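Local coordinates for acyl-CoA Binding Protein (Moniliophthora perniciosa, PDB 3FP5) that probably binds long-chain fatty acyl-CoA esters and holds them for transport and use in lipid metabolism, at residues 12-17 against 82-87; 8-13 against 101-106. One frame throughout, in Å; residues are numbered along the deposited sequence.

Contact 1 (12-17 against 82-87)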
# COMPACT_ATOMS: atom_id res chain seq x y z
N VAL A 12 3.04 3.15 5.54
CA VAL A 12 3.81 3.62 4.39
C VAL A 12 5.32 3.62 4.71
O VAL A 12 6.13 3.15 3.91
CB VAL A 12 3.37 5.04 3.98
CG1 VAL A 12 4.36 5.66 2.98
CG2 VAL A 12 1.97 4.99 3.39
N GLU A 13 5.68 4.13 5.88
CA GLU A 13 7.07 4.14 6.31
C GLU A 13 7.63 2.72 6.31
O GLU A 13 8.76 2.49 5.88
CB GLU A 13 7.19 4.75 7.70
CG GLU A 13 8.60 4.76 8.22
CD GLU A 13 8.69 5.28 9.64
OE1 GLU A 13 7.62 5.59 10.24
OE2 GLU A 13 9.84 5.38 10.15
N ILE A 14 6.84 1.78 6.82
CA ILE A 14 7.27 0.38 6.89
C ILE A 14 7.43 -0.21 5.48
O ILE A 14 8.46 -0.80 5.17
CB ILE A 14 6.29 -0.46 7.74
CG1 ILE A 14 6.44 -0.08 9.22
CG2 ILE A 14 6.55 -1.95 7.54
CD1 ILE A 14 5.31 -0.56 10.08
N VAL A 15 6.42 -0.03 4.64
CA VAL A 15 6.47 -0.54 3.28
C VAL A 15 7.69 0.01 2.53
O VAL A 15 8.41 -0.74 1.87
CB VAL A 15 5.17 -0.21 2.51
CG1 VAL A 15 5.37 -0.46 1.03
CG2 VAL A 15 4.02 -1.04 3.07
N GLN A 16 7.93 1.32 2.66
CA GLN A 16 9.09 1.94 2.01
C GLN A 16 10.41 1.39 2.53
O GLN A 16 11.43 1.47 1.85
CB GLN A 16 9.06 3.46 2.19
CG GLN A 16 7.98 4.15 1.38
CD GLN A 16 7.81 5.60 1.77
OE1 GLN A 16 8.27 6.03 2.84
NE2 GLN A 16 7.15 6.37 0.91
N SER A 17 10.37 0.84 3.74
CA SER A 17 11.55 0.38 4.46
C SER A 17 12.01 -1.00 4.01
O SER A 17 13.19 -1.36 4.18
CB SER A 17 11.27 0.35 5.97
OG SER A 17 10.84 -0.94 6.42
N GLU A 82 -4.42 -2.63 6.18
CA GLU A 82 -4.83 -4.03 6.27
C GLU A 82 -4.01 -4.97 5.37
O GLU A 82 -3.71 -6.10 5.78
CB GLU A 82 -6.33 -4.15 6.00
CG GLU A 82 -7.16 -3.68 7.17
CD GLU A 82 -8.64 -3.77 6.90
OE1 GLU A 82 -9.01 -4.07 5.74
OE2 GLU A 82 -9.42 -3.54 7.84
N LYS A 83 -3.65 -4.51 4.17
CA LYS A 83 -2.82 -5.33 3.30
C LYS A 83 -1.44 -5.58 3.93
O LYS A 83 -0.91 -6.69 3.87
CB LYS A 83 -2.64 -4.68 1.93
CG LYS A 83 -1.73 -5.48 0.98
CD LYS A 83 -2.26 -6.89 0.80
CE LYS A 83 -3.56 -6.88 0.00
NZ LYS A 83 -4.05 -8.26 -0.25
N LEU A 84 -0.87 -4.54 4.53
CA LEU A 84 0.42 -4.70 5.19
C LEU A 84 0.28 -5.66 6.38
O LEU A 84 1.13 -6.55 6.58
CB LEU A 84 0.96 -3.35 5.66
CG LEU A 84 2.27 -3.43 6.44
CD1 LEU A 84 3.37 -4.14 5.61
CD2 LEU A 84 2.72 -2.04 6.87
N LEU A 85 -0.78 -5.51 7.16
CA LEU A 85 -0.98 -6.42 8.30
C LEU A 85 -1.11 -7.86 7.84
O LEU A 85 -0.55 -8.78 8.44
CB LEU A 85 -2.18 -6.00 9.15
CG LEU A 85 -1.95 -4.71 9.94
CD1 LEU A 85 -3.21 -4.26 10.64
CD2 LEU A 85 -0.82 -4.92 10.95
N GLU A 86 -1.86 -8.07 6.75
CA GLU A 86 -2.02 -9.39 6.16
C GLU A 86 -0.65 -9.97 5.85
O GLU A 86 -0.33 -11.10 6.23
CB GLU A 86 -2.84 -9.28 4.87
CG GLU A 86 -2.93 -10.56 4.07
CD GLU A 86 -3.64 -10.36 2.74
OE1 GLU A 86 -4.12 -9.24 2.47
OE2 GLU A 86 -3.71 -11.34 1.97
N ILE A 87 0.17 -9.18 5.16
CA ILE A 87 1.50 -9.62 4.74
C ILE A 87 2.41 -9.92 5.93
O ILE A 87 3.15 -10.90 5.92
CB ILE A 87 2.15 -8.58 3.81
CG1 ILE A 87 1.50 -8.62 2.44
CG2 ILE A 87 3.65 -8.81 3.70
CD1 ILE A 87 1.80 -7.40 1.57
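The backbones of Val15 and Leu84 come closest, with 7.6 Å between their CA atoms, as 12-17 and 82-87 run in the same general sense. These are parts of helices 5-17 and 73-91 in the all-helical acyl-CoA binding protein fold, and the pair illustrates how one branched side chain can seat a helix against two neighbours of another. With its CG anti to the backbone N (chi1 176°), Leu84 sends that carbon out toward helix 5-17, and the branch at CG sets both methyls there. Leu84 CD2 lies 3.9 Å from Ile14 CG2 and 4.0 Å from Ile14 CB, the Ile14 side chain lying crosswise to that of Leu84. Val15 CG2 sits 4.1 Å from both Leu84 CD1 and CD2, and here the two side chains pass alongside, pointing opposite ways. Ile103 of helix 94-105 covers both Ile14 and Leu84, whereas Tyr80, one turn before Leu84, packs on Val15. Near the end of helix 5-17, Ile14 O is gripped twice by Ser17: from its backbone N, and from Ser17 OG, which lies 2.7 Å from Ile14 O, in the carbonyl plane and on a lone pair, at a C=O...donor angle of 131°.

Contact 2 (8-13 against 101-106)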
# COMPACT_ATOMS: atom_id res chain seq x y z
N PHE A 8 -1.96 4.82 8.68
CA PHE A 8 -1.57 4.79 7.27
C PHE A 8 -0.13 5.26 7.09
O PHE A 8 0.66 4.60 6.41
CB PHE A 8 -2.52 5.65 6.44
CG PHE A 8 -2.07 5.88 5.02
CD1 PHE A 8 -2.18 4.86 4.08
CD2 PHE A 8 -1.51 7.10 4.64
CE1 PHE A 8 -1.76 5.07 2.76
CE2 PHE A 8 -1.07 7.31 3.32
CZ PHE A 8 -1.21 6.30 2.38
N ASP A 9 0.22 6.39 7.69
CA ASP A 9 1.57 6.94 7.49
C ASP A 9 2.63 5.98 8.05
O ASP A 9 3.69 5.79 7.44
CB ASP A 9 1.68 8.33 8.12
CG ASP A 9 0.87 9.39 7.37
OD1 ASP A 9 0.50 9.16 6.21
OD2 ASP A 9 0.64 10.47 7.93
N LYS A 10 2.35 5.34 9.18
CA LYS A 10 3.28 4.36 9.73
C LYS A 10 3.43 3.16 8.78
O LYS A 10 4.55 2.69 8.51
CB LYS A 10 2.83 3.90 11.12
CG LYS A 10 3.77 2.91 11.83
CD LYS A 10 5.23 3.40 11.91
CE LYS A 10 5.37 4.66 12.76
NZ LYS A 10 6.78 5.09 12.97
N ALA A 11 2.32 2.67 8.24
CA ALA A 11 2.35 1.58 7.28
C ALA A 11 3.21 1.94 6.05
O ALA A 11 3.99 1.11 5.58
CB ALA A 11 0.93 1.19 6.85
N VAL A 12 3.04 3.15 5.54
CA VAL A 12 3.81 3.62 4.39
C VAL A 12 5.32 3.62 4.71
O VAL A 12 6.13 3.15 3.91
CB VAL A 12 3.37 5.04 3.98
CG1 VAL A 12 4.36 5.66 2.98
CG2 VAL A 12 1.97 4.99 3.39
N GLU A 13 5.68 4.13 5.88
CA GLU A 13 7.07 4.14 6.31
C GLU A 13 7.63 2.72 6.31
O GLU A 13 8.76 2.49 5.88
CB GLU A 13 7.19 4.75 7.70
CG GLU A 13 8.60 4.76 8.22
CD GLU A 13 8.69 5.28 9.64
OE1 GLU A 13 7.62 5.59 10.24
OE2 GLU A 13 9.84 5.38 10.15
N ALA A 101 3.15 -4.60 15.85
CA ALA A 101 3.05 -3.87 17.11
C ALA A 101 3.21 -2.35 16.93
O ALA A 101 2.52 -1.57 17.61
CB ALA A 101 4.06 -4.40 18.12
N GLU A 102 4.08 -1.93 16.02
CA GLU A 102 4.29 -0.50 15.76
C GLU A 102 3.07 0.13 15.10
O GLU A 102 2.70 1.27 15.41
CB GLU A 102 5.49 -0.27 14.83
CG GLU A 102 6.82 -0.43 15.48
CD GLU A 102 7.04 0.58 16.57
OE1 GLU A 102 7.49 1.73 16.30
OE2 GLU A 102 6.76 0.21 17.72
N ILE A 103 2.46 -0.60 14.18
CA ILE A 103 1.22 -0.14 13.56
C ILE A 103 0.12 0.00 14.61
O ILE A 103 -0.58 1.02 14.66
CB ILE A 103 0.79 -1.06 12.41
CG1 ILE A 103 1.86 -1.07 11.30
CG2 ILE A 103 -0.55 -0.60 11.83
CD1 ILE A 103 1.69 -2.19 10.29
N GLU A 104 -0.02 -0.97 15.45
CA GLU A 104 -1.03 -0.94 16.52
C GLU A 104 -0.88 0.26 17.44
O GLU A 104 -1.88 0.78 17.96
CB GLU A 104 -0.96 -2.21 17.36
CG GLU A 104 -2.02 -2.29 18.44
CD GLU A 104 -3.42 -2.38 17.86
OE1 GLU A 104 -3.54 -2.62 16.64
OE2 GLU A 104 -4.39 -2.20 18.63
N ALA A 105 0.34 0.65 17.71
CA ALA A 105 0.62 1.72 18.66
C ALA A 105 0.65 3.10 18.01
O ALA A 105 0.81 4.10 18.70
CB ALA A 105 1.95 1.45 19.38
N ALA A 106 0.49 3.14 16.69
CA ALA A 106 0.54 4.39 15.94
C ALA A 106 -0.74 5.21 16.12
O ALA A 106 -1.83 4.65 16.18
CB ALA A 106 0.76 4.10 14.46
O HOH W 1 8.21 2.95 14.00
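Lys10 reaches Glu102 and Ile103 with a chain that starts anti to the backbone N at CG and then bends twice, at chi2 (53°) and chi3 (65°). The bends separate its two tasks, the aliphatic part lying against helix 94-105 and the ammonium group turning along its own helix toward Glu13. Lys10 CG lies 4.1 Å from Glu102 O and, a little farther on, 4.4 Å from Ile103 CG1. Lys10 CB also approaches Ala106 CB, a detail that remains doubtful because Ala106 was modelled in two conformers.

The setting is the helical bundle of an acyl-CoA binding protein, in which the last helix, 94-105, lies beside the first, 5-17. Ile103 turns into the bundle, so the contact passes from a buried side to a polar, more exposed edge. There Lys10 NZ forms a salt bridge of 2.9 Å with Glu13 OE1, meeting the carboxylate on its syn side but 31° out of its plane. Lys10 NZ and Glu102 OE1 stay 4.8 Å apart, too far for a direct bond, though their opposite charges probably still attract. One water bridges them, accepting from Lys10 NZ at 2.8 Å and donating to Glu102 OE1 at 2.7 Å. Close by, Lys7 NZ hydrogen-bonds to the backbone oxygens of Ile103 and Glu104.

How the contacts relate
Starting at the N terminus, helix 5-17 supplies the first side of both contacts, and 8-13 and 12-17 share Val12 and Glu13. Contact 1 closes the shorter loop, which takes in helices 28-42 and 56-66 before the chain returns in helix 73-91. Contact 2 closes a longer one that encloses it, made only after the chain has turned into helix 94-105. The two touch in the wedge between the three helices: Leu84 CD2 lies 3.6 Å from Ala11 O, and Leu85 CD2 lies 3.8 Å from Ile103 CD1. The first helix is thereby tied to both of the last two, inward at contact 1 and nearer the surface at contact 2.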